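Local coordinates for protein Abbfa_003403 (Acinetobacter baumannii, PDB 4ZXH) that is a four-domain nonribosomal peptide synthetase whose condensation, adenylation, carrier and thioesterase domains probably select, join and release substrates carried on a phosphopantetheine arm, at residues 215-220 / 424-429; 481-486 / 642-647; 574-579 / 822-827; 1052-1057 / 1116-1121; 1129-1134 / 1153-1158. One frame throughout, in Å; residues are numbered along the deposited sequence.

Contact 1: residues 215-220 / 424-429; sequences IPLDYP and DLFSAQ
Tyr-219 lays its ring along the backbone of Asp-424 to Ser-427. Asp-424 O sits at the ring edge, near its plane. CE2 of Tyr-219 lies 3.7 Å from Phe-426 C, and Tyr-219 OH reaches CB of Ser-427 at 3.4 Å. The Phe-426 ring works the other way, reaching back to the start of segment 215-220. Its CZ meets CD2 of Leu-217 at 3.6 Å, and Pro-216 O lies at the ring edge, by CE1. Ile-215 crosses this ring at about a right angle through CG2. Leu-217 and Leu-425 run side by side, pointing the same way. A chi1 of -72° brings the Asp-218 carboxylate beside Ser-427, where OD2 takes the N-H of Ser-427 at 3.1 Å, nearly straight (168°) and on the anti side. Ser-427 is the N-cap of helix 428-447, its OG bonded to Ser-430 N, so OD2 sits at a helix start in the condensation domain. Ser-430 OG also bonds OD2; the bond from Ser-427 OG is weak. The helix end would probably favour a charged carboxylate. Asp-218 N donates to Leu-425 O at 2.8 Å, and Tyr-219 N adds a weak bond to the same oxygen. Leu-217 O accepts from Arg-856 NH1.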
# COMPACT_ATOMS: atom_id res chain seq x y z
N ILE A 215 7.01 12.23 3.03
CA ILE A 215 6.53 13.43 2.38
C ILE A 215 5.04 13.30 2.10
O ILE A 215 4.60 12.30 1.53
CB ILE A 215 7.29 13.68 1.07
CG1 ILE A 215 8.76 13.95 1.38
CG2 ILE A 215 6.70 14.87 0.33
CD1 ILE A 215 9.64 13.97 0.16
N PRO A 216 4.26 14.30 2.51
CA PRO A 216 2.81 14.26 2.25
C PRO A 216 2.49 14.15 0.76
O PRO A 216 3.01 14.93 -0.06
CB PRO A 216 2.31 15.59 2.82
CG PRO A 216 3.37 16.01 3.78
CD PRO A 216 4.66 15.54 3.20
N LEU A 217 1.66 13.17 0.41
CA LEU A 217 1.27 12.96 -0.97
C LEU A 217 -0.04 13.67 -1.25
O LEU A 217 -0.80 13.97 -0.33
CB LEU A 217 1.14 11.48 -1.29
CG LEU A 217 2.29 10.58 -0.87
CD1 LEU A 217 2.04 9.15 -1.36
CD2 LEU A 217 3.62 11.12 -1.38
N ASP A 218 -0.29 13.95 -2.53
CA ASP A 218 -1.55 14.54 -2.94
C ASP A 218 -2.58 13.47 -3.24
O ASP A 218 -3.78 13.72 -3.20
CB ASP A 218 -1.33 15.42 -4.17
CG ASP A 218 -0.60 16.70 -3.83
OD1 ASP A 218 -1.01 17.39 -2.88
OD2 ASP A 218 0.40 17.00 -4.51
N TYR A 219 -2.11 12.26 -3.52
CA TYR A 219 -2.97 11.14 -3.85
C TYR A 219 -2.51 9.92 -3.08
O TYR A 219 -1.35 9.85 -2.68
CB TYR A 219 -2.96 10.87 -5.36
CG TYR A 219 -3.08 12.13 -6.18
CD1 TYR A 219 -4.25 12.89 -6.14
CD2 TYR A 219 -2.03 12.58 -6.99
CE1 TYR A 219 -4.37 14.07 -6.88
CE2 TYR A 219 -2.16 13.75 -7.73
CZ TYR A 219 -3.33 14.49 -7.67
OH TYR A 219 -3.47 15.66 -8.39
N PRO A 220 -3.41 8.96 -2.84
CA PRO A 220 -3.00 7.71 -2.19
C PRO A 220 -2.08 6.86 -3.07
O PRO A 220 -2.32 6.68 -4.27
CB PRO A 220 -4.34 7.00 -1.94
CG PRO A 220 -5.28 7.58 -2.94
CD PRO A 220 -4.86 9.01 -3.08
N ASP A 424 1.18 9.93 -9.90
CA ASP A 424 0.16 9.23 -9.12
C ASP A 424 0.26 9.64 -7.65
O ASP A 424 -0.62 9.35 -6.85
CB ASP A 424 0.30 7.71 -9.26
CG ASP A 424 -0.23 7.19 -10.59
OD1 ASP A 424 -0.87 7.95 -11.34
OD2 ASP A 424 -0.00 5.99 -10.89
N LEU A 425 1.34 10.34 -7.31
CA LEU A 425 1.55 10.79 -5.95
C LEU A 425 1.43 12.31 -5.81
O LEU A 425 0.89 12.82 -4.82
CB LEU A 425 2.93 10.34 -5.47
CG LEU A 425 3.19 8.86 -5.72
CD1 LEU A 425 4.50 8.45 -5.08
CD2 LEU A 425 2.04 8.02 -5.20
N PHE A 426 1.92 13.04 -6.81
CA PHE A 426 1.98 14.49 -6.73
C PHE A 426 1.23 15.20 -7.85
O PHE A 426 1.17 14.72 -9.00
CB PHE A 426 3.43 14.94 -6.71
CG PHE A 426 4.20 14.40 -5.55
CD1 PHE A 426 3.90 14.82 -4.26
CD2 PHE A 426 5.20 13.46 -5.73
CE1 PHE A 426 4.60 14.32 -3.16
CE2 PHE A 426 5.91 12.96 -4.65
CZ PHE A 426 5.61 13.39 -3.36
N SER A 427 0.66 16.35 -7.52
CA SER A 427 -0.00 17.19 -8.51
C SER A 427 1.03 18.10 -9.19
O SER A 427 2.15 18.25 -8.70
CB SER A 427 -1.10 18.02 -7.84
OG SER A 427 -0.53 19.01 -6.99
N ALA A 428 0.65 18.71 -10.31
CA ALA A 428 1.56 19.63 -10.99
C ALA A 428 1.84 20.81 -10.08
O ALA A 428 2.96 21.32 -10.04
CB ALA A 428 0.96 20.11 -12.30
N GLN A 429 0.81 21.21 -9.34
CA GLN A 429 0.92 22.35 -8.44
C GLN A 429 1.93 22.08 -7.33
O GLN A 429 2.69 22.97 -6.95
CB GLN A 429 -0.45 22.67 -7.85
CG GLN A 429 -0.65 24.14 -7.56
CD GLN A 429 -2.12 24.53 -7.50
OE1 GLN A 429 -3.01 23.68 -7.62
NE2 GLN A 429 -2.38 25.83 -7.33

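Contact 2: residues 481-486 / 642-647; sequences HDLFAM and PSIINF
Ile-645 pushes its CD1 against the first turn of helix 483-494, and this is the tight part. CD1 meets Leu-483 CB at 3.7 Å and also touches CD1 of Leu-483. The two side chains slide past each other in opposite directions. In Ile-645, a chi1 of -177° sends CG1 toward segment 481-486. Met-486, extended to its sulfur, brings SD to 4.2 Å from CD1 of Ile-645. Leu-483 CD2 meets CG2 of Ile-644 at 4.2 Å, a looser touch, and Trp-552 packs on both residues. The other side is more open. Of the His-481 side chain it is CB that touches, 3.8 Å from Ile-645 CG1; its backbone O lies near Ile-645 CG2. The imidazole leads away, and ND1 bonds Asp-477 O. Exposed Asp-482, as N-cap, takes Ala-485 N on OD1 at 3.1 Å, from above the carboxylate plane. The contact sets the capped start of helix 483-494 against helix 641-655, which follows the hairpin carrying the glycine-rich, probably phosphate-binding loop of adenylation domains.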
# COMPACT_ATOMS: atom_id res chain seq x y z
N HIS A 481 -24.63 42.07 16.52
CA HIS A 481 -26.07 41.89 16.39
C HIS A 481 -26.73 41.32 17.64
O HIS A 481 -26.07 40.85 18.56
CB HIS A 481 -26.37 40.97 15.21
CG HIS A 481 -26.38 41.67 13.89
ND1 HIS A 481 -25.28 42.34 13.40
CD2 HIS A 481 -27.34 41.77 12.94
CE1 HIS A 481 -25.56 42.84 12.21
NE2 HIS A 481 -26.81 42.51 11.91
N ASP A 482 -28.06 41.36 17.62
CA ASP A 482 -28.90 41.03 18.76
C ASP A 482 -29.79 39.83 18.45
O ASP A 482 -30.85 39.96 17.84
CB ASP A 482 -29.76 42.24 19.13
CG ASP A 482 -30.59 42.02 20.35
OD1 ASP A 482 -30.74 40.85 20.76
OD2 ASP A 482 -31.10 43.03 20.92
N LEU A 483 -29.35 38.66 18.90
CA LEU A 483 -30.09 37.43 18.65
C LEU A 483 -31.51 37.48 19.20
O LEU A 483 -32.44 37.05 18.52
CB LEU A 483 -29.34 36.25 19.26
CG LEU A 483 -30.03 34.89 19.17
CD1 LEU A 483 -30.39 34.57 17.73
CD2 LEU A 483 -29.10 33.83 19.71
N PHE A 484 -31.68 38.02 20.40
CA PHE A 484 -32.99 38.02 21.06
C PHE A 484 -34.00 38.84 20.27
O PHE A 484 -35.14 38.41 20.06
CB PHE A 484 -32.87 38.59 22.48
CG PHE A 484 -34.06 38.29 23.36
CD1 PHE A 484 -34.78 37.11 23.19
CD2 PHE A 484 -34.43 39.17 24.36
CE1 PHE A 484 -35.86 36.82 24.02
CE2 PHE A 484 -35.51 38.88 25.19
CZ PHE A 484 -36.22 37.71 25.02
N ALA A 485 -33.58 40.02 19.84
CA ALA A 485 -34.45 40.92 19.08
C ALA A 485 -34.93 40.25 17.80
O ALA A 485 -36.09 40.39 17.42
CB ALA A 485 -33.72 42.21 18.77
N MET A 486 -34.04 39.51 17.15
CA MET A 486 -34.38 38.78 15.94
C MET A 486 -35.49 37.77 16.18
O MET A 486 -36.42 37.64 15.37
CB MET A 486 -33.16 38.07 15.38
CG MET A 486 -32.06 38.97 14.87
SD MET A 486 -30.82 38.00 13.96
CE MET A 486 -31.78 37.56 12.51
N PRO A 642 -21.93 37.20 21.75
CA PRO A 642 -21.40 37.64 20.45
C PRO A 642 -20.90 36.50 19.52
O PRO A 642 -21.24 36.54 18.34
CB PRO A 642 -20.26 38.58 20.85
CG PRO A 642 -20.74 39.18 22.14
CD PRO A 642 -21.52 38.11 22.85
N SER A 643 -20.16 35.52 20.03
CA SER A 643 -19.74 34.36 19.21
C SER A 643 -20.92 33.68 18.55
O SER A 643 -20.91 33.43 17.35
CB SER A 643 -19.00 33.29 20.04
OG SER A 643 -18.20 33.85 21.06
N ILE A 644 -21.94 33.37 19.35
CA ILE A 644 -23.10 32.62 18.89
C ILE A 644 -23.77 33.32 17.72
O ILE A 644 -24.02 32.69 16.70
CB ILE A 644 -24.13 32.43 20.03
CG1 ILE A 644 -23.55 31.55 21.12
CG2 ILE A 644 -25.44 31.81 19.50
CD1 ILE A 644 -24.53 31.24 22.18
N ILE A 645 -24.04 34.61 17.86
CA ILE A 645 -24.79 35.31 16.84
C ILE A 645 -23.92 35.46 15.57
O ILE A 645 -24.42 35.34 14.45
CB ILE A 645 -25.32 36.69 17.38
CG1 ILE A 645 -26.18 37.39 16.33
CG2 ILE A 645 -24.20 37.59 17.93
CD1 ILE A 645 -27.49 36.67 16.08
N ASN A 646 -22.62 35.67 15.75
CA ASN A 646 -21.69 35.63 14.63
C ASN A 646 -21.79 34.31 13.87
O ASN A 646 -21.84 34.28 12.64
CB ASN A 646 -20.26 35.82 15.10
CG ASN A 646 -19.26 35.77 13.96
OD1 ASN A 646 -19.16 36.70 13.16
ND2 ASN A 646 -18.55 34.66 13.86
N PHE A 647 -21.80 33.21 14.61
CA PHE A 647 -21.92 31.89 14.03
C PHE A 647 -23.22 31.71 13.26
O PHE A 647 -23.22 31.34 12.09
CB PHE A 647 -21.80 30.82 15.11
CG PHE A 647 -22.30 29.47 14.69
CD1 PHE A 647 -21.58 28.70 13.80
CD2 PHE A 647 -23.49 28.96 15.20
CE1 PHE A 647 -22.03 27.45 13.42
CE2 PHE A 647 -23.95 27.72 14.82
CZ PHE A 647 -23.23 26.97 13.93

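Contact 3: residues 574-579 / 822-827; sequences IEDAEP and DYWQRP
Helix 567-577 ends at Ala-577, whose CA is 7.4 Å from that of Trp-824, and Glu-578 leaves the helix with positive phi, while the other segment makes a type II beta turn from Tyr-823 to Arg-826. The indole of Trp-824 points at the helix end. Its NE1 donates to Asp-576 O at 2.8 Å; the oxygen lies in the ring plane, but the bond is bent (132°). A Trp-824 chi1 of 168° carries the ring out from the turn. CG of Gln-825 lies over one face of this indole. The turn follows strand 822-823, which pairs with strand 635-640 of the adenylation domain. Asp-576 OD1 is 3.4 Å from NH2 of Arg-826. This salt bridge is of charges alone, for the oxygen lies well out of the guanidinium plane. Asp-576 OD2 bonds Tyr-626 OH, and Arg-826 NH2 bonds Pro-634 O. The Glu-578 carboxylate and Gln-825 amide stand nearly perpendicular; their OE1 atoms, 3.5 Å apart, are both acceptors and do not bond.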
# COMPACT_ATOMS: atom_id res chain seq x y z
N ILE A 574 -21.67 18.85 37.54
CA ILE A 574 -22.32 19.63 38.59
C ILE A 574 -21.27 20.27 39.47
O ILE A 574 -21.34 21.46 39.75
CB ILE A 574 -23.22 18.78 39.51
CG1 ILE A 574 -24.31 18.01 38.74
CG2 ILE A 574 -23.84 19.65 40.59
CD1 ILE A 574 -25.24 18.87 38.00
N GLU A 575 -20.28 19.47 39.88
CA GLU A 575 -19.28 19.87 40.86
C GLU A 575 -18.34 20.96 40.35
O GLU A 575 -17.97 21.88 41.10
CB GLU A 575 -18.46 18.65 41.29
CG GLU A 575 -17.48 18.96 42.41
CD GLU A 575 -16.85 17.71 43.00
OE1 GLU A 575 -16.90 16.64 42.36
OE2 GLU A 575 -16.32 17.81 44.13
N ASP A 576 -17.96 20.87 39.08
CA ASP A 576 -17.06 21.84 38.47
C ASP A 576 -17.80 23.14 38.14
O ASP A 576 -17.26 24.24 38.33
CB ASP A 576 -16.42 21.24 37.21
CG ASP A 576 -15.45 22.19 36.51
OD1 ASP A 576 -14.30 22.36 36.97
OD2 ASP A 576 -15.85 22.76 35.47
N ALA A 577 -19.04 23.01 37.66
CA ALA A 577 -19.80 24.16 37.17
C ALA A 577 -20.46 24.96 38.29
O ALA A 577 -20.79 26.13 38.10
CB ALA A 577 -20.86 23.71 36.15
N GLU A 578 -20.64 24.33 39.45
CA GLU A 578 -21.23 24.98 40.62
C GLU A 578 -22.49 25.78 40.28
O GLU A 578 -22.57 26.96 40.60
CB GLU A 578 -20.21 25.89 41.29
CG GLU A 578 -18.97 25.14 41.74
CD GLU A 578 -17.84 26.05 42.22
OE1 GLU A 578 -17.83 27.25 41.86
OE2 GLU A 578 -16.96 25.54 42.94
N PRO A 579 -23.49 25.13 39.65
CA PRO A 579 -24.67 25.86 39.18
C PRO A 579 -25.61 26.32 40.29
O PRO A 579 -25.70 25.69 41.36
CB PRO A 579 -25.38 24.83 38.28
CG PRO A 579 -24.99 23.51 38.86
CD PRO A 579 -23.65 23.67 39.52
N ASP A 822 -13.42 31.73 28.05
CA ASP A 822 -12.39 30.95 28.73
C ASP A 822 -12.86 29.52 29.04
O ASP A 822 -13.98 29.13 28.68
CB ASP A 822 -11.97 31.65 30.02
CG ASP A 822 -13.14 31.93 30.93
OD1 ASP A 822 -14.10 31.14 30.94
OD2 ASP A 822 -13.12 32.97 31.63
N TYR A 823 -11.99 28.75 29.68
CA TYR A 823 -12.37 27.52 30.36
C TYR A 823 -12.82 27.88 31.78
O TYR A 823 -12.10 28.59 32.51
CB TYR A 823 -11.21 26.53 30.40
CG TYR A 823 -10.85 25.88 29.08
CD1 TYR A 823 -11.77 25.11 28.39
CD2 TYR A 823 -9.57 26.01 28.54
CE1 TYR A 823 -11.44 24.50 27.18
CE2 TYR A 823 -9.23 25.41 27.33
CZ TYR A 823 -10.18 24.66 26.65
OH TYR A 823 -9.85 24.05 25.46
N TRP A 824 -13.98 27.39 32.19
CA TRP A 824 -14.55 27.80 33.46
C TRP A 824 -13.64 27.47 34.67
O TRP A 824 -13.37 26.30 34.99
CB TRP A 824 -15.94 27.17 33.64
CG TRP A 824 -16.47 27.30 35.03
CD1 TRP A 824 -16.70 26.28 35.91
CD2 TRP A 824 -16.81 28.51 35.71
NE1 TRP A 824 -17.18 26.79 37.10
CE2 TRP A 824 -17.26 28.15 37.00
CE3 TRP A 824 -16.80 29.86 35.35
CZ2 TRP A 824 -17.69 29.10 37.93
CZ3 TRP A 824 -17.22 30.81 36.28
CH2 TRP A 824 -17.66 30.42 37.56
N GLN A 825 -13.18 28.55 35.32
CA GLN A 825 -12.28 28.51 36.47
C GLN A 825 -11.04 27.62 36.27
O GLN A 825 -10.60 26.90 37.17
CB GLN A 825 -13.05 28.10 37.71
CG GLN A 825 -14.02 29.21 38.05
CD GLN A 825 -14.70 29.08 39.39
OE1 GLN A 825 -15.11 27.99 39.81
NE2 GLN A 825 -14.84 30.20 40.07
N ARG A 826 -10.49 27.73 35.07
CA ARG A 826 -9.22 27.13 34.73
C ARG A 826 -8.35 28.16 34.01
O ARG A 826 -8.04 28.00 32.84
CB ARG A 826 -9.42 25.90 33.86
CG ARG A 826 -10.09 24.73 34.56
CD ARG A 826 -9.91 23.45 33.75
NE ARG A 826 -10.87 22.42 34.13
CZ ARG A 826 -10.77 21.67 35.23
NH1 ARG A 826 -9.74 21.83 36.06
NH2 ARG A 826 -11.70 20.75 35.51
N PRO A 827 -7.94 29.22 34.73
CA PRO A 827 -7.25 30.34 34.06
C PRO A 827 -5.89 29.98 33.45
O PRO A 827 -5.52 30.62 32.48
CB PRO A 827 -7.07 31.37 35.20
CG PRO A 827 -7.03 30.54 36.44
CD PRO A 827 -7.99 29.40 36.19

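Contact 4: residues 1052-1057 / 1116-1121; sequences PSIVIE and TLYIAE
The short strand 1055-1057 and the loop before it face helix 1111-1125, with the CA atoms of Val-1055 and Glu-1121 7.9 Å apart. The loop is shaped by an ST turn: Ser-1053 OG accepts Val-1055 N at 3.2 Å. Ile-1054 and Glu-1121 share the centre of the contact. In Ile-1054, CG1 stands between the backbone N and the carbonyl carbon (chi1 70°), and CD1 reaches across to the helix. CD1 meets CG of Glu-1121 at 3.8 Å and CE1 of Tyr-1118 at 4.1 Å. Ile-1054 crosses the tyrosine at about a right angle. The Tyr-1118 hydroxyl serves elsewhere, bonded to His-1071 NE2. Glu-1121 is bent at chi2; its CG packs on Ile-1054 while the carboxylate runs past, OE1 lying 3.8 Å from CG2 of Val-1055. The centre is thus aliphatic, with the carboxylate beside Val-1055. Ile-1096 of the neighbouring strand packs on Ile-1054, Val-1055 and Tyr-1118. An edge strand antiparallel to its neighbour, with a helix lying against it, suits the alpha/beta-hydrolase fold of the thioesterase domain.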
# COMPACT_ATOMS: atom_id res chain seq x y z
N PRO A 1052 0.94 -30.53 -14.99
CA PRO A 1052 2.15 -30.93 -14.26
C PRO A 1052 2.69 -32.27 -14.75
O PRO A 1052 1.92 -33.15 -15.14
CB PRO A 1052 1.67 -31.04 -12.81
CG PRO A 1052 0.44 -30.22 -12.75
CD PRO A 1052 -0.21 -30.37 -14.09
N SER A 1053 4.00 -32.41 -14.73
CA SER A 1053 4.61 -33.71 -14.95
C SER A 1053 4.31 -34.63 -13.74
O SER A 1053 4.09 -34.15 -12.62
CB SER A 1053 6.12 -33.55 -15.18
OG SER A 1053 6.77 -34.81 -15.26
N ILE A 1054 4.29 -35.94 -13.95
CA ILE A 1054 4.11 -36.86 -12.84
C ILE A 1054 5.42 -37.14 -12.12
O ILE A 1054 5.45 -37.85 -11.11
CB ILE A 1054 3.48 -38.19 -13.29
CG1 ILE A 1054 4.45 -39.02 -14.13
CG2 ILE A 1054 2.17 -37.94 -14.04
CD1 ILE A 1054 3.83 -40.32 -14.60
N VAL A 1055 6.51 -36.57 -12.63
CA VAL A 1055 7.80 -36.61 -11.95
C VAL A 1055 8.12 -35.29 -11.26
O VAL A 1055 8.08 -34.22 -11.89
CB VAL A 1055 8.97 -36.93 -12.91
CG1 VAL A 1055 10.27 -36.97 -12.15
CG2 VAL A 1055 8.74 -38.25 -13.65
N ILE A 1056 8.42 -35.37 -9.97
CA ILE A 1056 8.84 -34.22 -9.18
C ILE A 1056 10.28 -34.47 -8.75
O ILE A 1056 10.59 -35.52 -8.19
CB ILE A 1056 7.89 -33.99 -7.95
CG1 ILE A 1056 8.37 -32.86 -7.05
CG2 ILE A 1056 7.76 -35.22 -7.14
CD1 ILE A 1056 8.70 -31.61 -7.80
N GLU A 1057 11.18 -33.53 -9.04
CA GLU A 1057 12.56 -33.73 -8.61
C GLU A 1057 12.77 -33.08 -7.24
O GLU A 1057 12.83 -31.86 -7.14
CB GLU A 1057 13.55 -33.18 -9.64
CG GLU A 1057 15.02 -33.47 -9.32
CD GLU A 1057 15.95 -33.39 -10.54
OE1 GLU A 1057 15.66 -34.00 -11.59
OE2 GLU A 1057 16.97 -32.66 -10.45
N THR A 1116 5.02 -50.20 -16.47
CA THR A 1116 5.42 -49.88 -17.83
C THR A 1116 5.35 -48.38 -18.10
O THR A 1116 6.28 -47.78 -18.63
CB THR A 1116 4.55 -50.60 -18.87
OG1 THR A 1116 4.67 -52.02 -18.71
CG2 THR A 1116 4.97 -50.22 -20.28
N LEU A 1117 4.23 -47.76 -17.72
CA LEU A 1117 4.05 -46.33 -17.92
C LEU A 1117 5.14 -45.52 -17.22
O LEU A 1117 5.71 -44.60 -17.81
CB LEU A 1117 2.68 -45.89 -17.41
CG LEU A 1117 2.45 -44.39 -17.59
CD1 LEU A 1117 2.39 -44.11 -19.08
CD2 LEU A 1117 1.20 -43.90 -16.87
N TYR A 1118 5.41 -45.87 -15.95
CA TYR A 1118 6.40 -45.14 -15.15
C TYR A 1118 7.81 -45.38 -15.69
O TYR A 1118 8.60 -44.44 -15.78
CB TYR A 1118 6.33 -45.53 -13.67
CG TYR A 1118 5.03 -45.15 -12.99
CD1 TYR A 1118 4.11 -44.30 -13.61
CD2 TYR A 1118 4.71 -45.63 -11.73
CE1 TYR A 1118 2.93 -43.95 -13.01
CE2 TYR A 1118 3.52 -45.28 -11.11
CZ TYR A 1118 2.64 -44.45 -11.76
OH TYR A 1118 1.45 -44.12 -11.15
N ILE A 1119 8.11 -46.63 -16.04
CA ILE A 1119 9.41 -46.97 -16.63
C ILE A 1119 9.73 -46.11 -17.85
O ILE A 1119 10.84 -45.61 -17.98
CB ILE A 1119 9.50 -48.45 -17.02
CG1 ILE A 1119 9.84 -49.28 -15.79
CG2 ILE A 1119 10.57 -48.66 -18.05
CD1 ILE A 1119 9.80 -50.77 -16.05
N ALA A 1120 8.75 -45.92 -18.73
CA ALA A 1120 8.94 -45.03 -19.87
C ALA A 1120 9.24 -43.60 -19.41
O ALA A 1120 10.12 -42.95 -19.95
CB ALA A 1120 7.74 -45.05 -20.79
N GLU A 1121 8.51 -43.11 -18.40
CA GLU A 1121 8.82 -41.78 -17.84
C GLU A 1121 10.24 -41.71 -17.27
O GLU A 1121 10.92 -40.70 -17.43
CB GLU A 1121 7.81 -41.38 -16.75
CG GLU A 1121 6.55 -40.68 -17.28
CD GLU A 1121 6.83 -39.30 -17.90
OE1 GLU A 1121 7.52 -38.48 -17.25
OE2 GLU A 1121 6.36 -39.03 -19.03

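Contact 5: residues 1129-1134 / 1153-1158; sequences GPYFLG and MGQQVT
Gln-1156 O takes one hydrogen bond and one CA-H...O contact from segment 1129-1134. Tyr-1131 N donates to it at 3.0 Å, and Pro-1130 CA adds the CA-H...O contact at 3.4 Å. Thr-1158 N returns a bond to Tyr-1131 O at 2.7 Å, which completes the parallel bridge of Tyr-1131 with Val-1157. The peptide before Pro-1130 is cis. Beyond it, Gly-1129 N donates to Gln-1155 OE1 at 3.0 Å, from above the carbonyl plane of the amide. Gln-1155 is bent at chi2 (-59°), which folds its amide back toward Gly-1129. The same side chain sets CG 3.8 Å from CE2 of Tyr-1131, at the ring edge, with the ring and amide planes 79° apart. NE2 of Gln-1155 bonds Gln-1128 OE1, and Tyr-1131 OH bonds Gln-1126 O. Gln-1156 turns its own OE1 to Val-1157 N. Main-chain bonds thus set the register of this beta-alpha-beta unit, and the Gln-1155 amide extends the pairing past the strand start, at the end remote from the probable nucleophile elbow.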
# COMPACT_ATOMS: atom_id res chain seq x y z
N GLY A 1129 20.57 -48.20 -17.07
CA GLY A 1129 20.77 -48.50 -15.67
C GLY A 1129 22.23 -48.45 -15.26
O GLY A 1129 23.07 -48.00 -16.03
N PRO A 1130 22.54 -48.92 -14.05
CA PRO A 1130 21.64 -49.56 -13.08
C PRO A 1130 20.62 -48.61 -12.47
O PRO A 1130 20.90 -47.41 -12.39
CB PRO A 1130 22.60 -50.07 -11.99
CG PRO A 1130 23.97 -49.92 -12.55
CD PRO A 1130 23.90 -48.80 -13.53
N TYR A 1131 19.48 -49.14 -12.06
CA TYR A 1131 18.43 -48.33 -11.45
C TYR A 1131 18.37 -48.52 -9.95
O TYR A 1131 18.79 -49.56 -9.44
CB TYR A 1131 17.08 -48.65 -12.08
CG TYR A 1131 17.03 -48.17 -13.50
CD1 TYR A 1131 16.85 -46.83 -13.79
CD2 TYR A 1131 17.21 -49.06 -14.54
CE1 TYR A 1131 16.83 -46.38 -15.09
CE2 TYR A 1131 17.19 -48.62 -15.84
CZ TYR A 1131 17.00 -47.28 -16.12
OH TYR A 1131 16.97 -46.86 -17.43
N PHE A 1132 17.87 -47.49 -9.27
CA PHE A 1132 17.78 -47.49 -7.81
C PHE A 1132 16.37 -47.02 -7.46
O PHE A 1132 15.98 -45.91 -7.78
CB PHE A 1132 18.87 -46.59 -7.21
CG PHE A 1132 18.96 -46.66 -5.71
CD1 PHE A 1132 18.63 -47.82 -5.03
CD2 PHE A 1132 19.36 -45.55 -4.98
CE1 PHE A 1132 18.70 -47.88 -3.63
CE2 PHE A 1132 19.44 -45.60 -3.60
CZ PHE A 1132 19.11 -46.77 -2.92
N LEU A 1133 15.61 -47.89 -6.80
CA LEU A 1133 14.17 -47.72 -6.68
C LEU A 1133 13.72 -47.86 -5.25
O LEU A 1133 14.39 -48.50 -4.43
CB LEU A 1133 13.41 -48.77 -7.50
CG LEU A 1133 13.91 -49.15 -8.87
CD1 LEU A 1133 13.32 -50.46 -9.20
CD2 LEU A 1133 13.45 -48.11 -9.86
N GLY A 1134 12.54 -47.33 -4.96
CA GLY A 1134 12.03 -47.46 -3.62
C GLY A 1134 10.68 -46.81 -3.44
O GLY A 1134 10.20 -46.11 -4.33
N MET A 1153 13.89 -56.44 -19.67
CA MET A 1153 14.43 -55.69 -20.78
C MET A 1153 15.95 -55.52 -20.65
O MET A 1153 16.57 -54.74 -21.37
CB MET A 1153 13.72 -54.34 -20.93
CG MET A 1153 13.46 -53.56 -19.65
SD MET A 1153 12.54 -52.00 -19.91
CE MET A 1153 10.86 -52.50 -19.52
N GLY A 1154 16.55 -56.28 -19.73
CA GLY A 1154 18.00 -56.34 -19.61
C GLY A 1154 18.65 -55.30 -18.71
O GLY A 1154 19.87 -55.30 -18.54
N GLN A 1155 17.86 -54.40 -18.15
CA GLN A 1155 18.39 -53.41 -17.22
C GLN A 1155 18.70 -54.03 -15.85
O GLN A 1155 17.99 -54.92 -15.40
CB GLN A 1155 17.41 -52.25 -17.05
CG GLN A 1155 17.16 -51.49 -18.34
CD GLN A 1155 18.44 -50.89 -18.90
OE1 GLN A 1155 19.42 -50.69 -18.18
NE2 GLN A 1155 18.43 -50.60 -20.20
N GLN A 1156 19.75 -53.56 -15.19
CA GLN A 1156 20.02 -54.08 -13.86
C GLN A 1156 19.48 -53.14 -12.77
O GLN A 1156 19.28 -51.95 -12.99
CB GLN A 1156 21.52 -54.34 -13.65
CG GLN A 1156 21.90 -55.85 -13.60
CD GLN A 1156 21.04 -56.70 -12.62
OE1 GLN A 1156 20.40 -56.18 -11.70
NE2 GLN A 1156 21.04 -58.01 -12.84
N VAL A 1157 19.21 -53.73 -11.61
CA VAL A 1157 18.65 -53.02 -10.49
C VAL A 1157 19.66 -53.00 -9.35
O VAL A 1157 20.08 -54.06 -8.87
CB VAL A 1157 17.35 -53.68 -10.02
CG1 VAL A 1157 16.77 -52.92 -8.85
CG2 VAL A 1157 16.34 -53.75 -11.15
N THR A 1158 20.09 -51.82 -8.93
CA THR A 1158 21.09 -51.72 -7.87
C THR A 1158 20.52 -52.19 -6.55
O THR A 1158 21.17 -52.92 -5.80
CB THR A 1158 21.62 -50.28 -7.72
OG1 THR A 1158 22.32 -49.91 -8.92
CG2 THR A 1158 22.57 -50.18 -6.54

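In the fold
The five contacts follow the order of the domains. Contact 1 lies in the condensation domain, contacts 2 and 3 in the adenylation domain, and contacts 4 and 5 in the thioesterase domain. Contact 1 is about 42 Å from contact 2, centre to centre, and Arg-856, from the adenylation part of the chain, reaches it. The segments of contacts 2 and 3 alternate along the chain, with centres about 24 Å apart. Strand 635-640 links them: helix 641-655 follows it, and strand 822-823 pairs with it. Contacts 4 and 5 share one sheet and touch through Ile-1119 and Met-1153. Contacts 2 and 5, about 103 Å apart between centres, mark how extended the synthetase is.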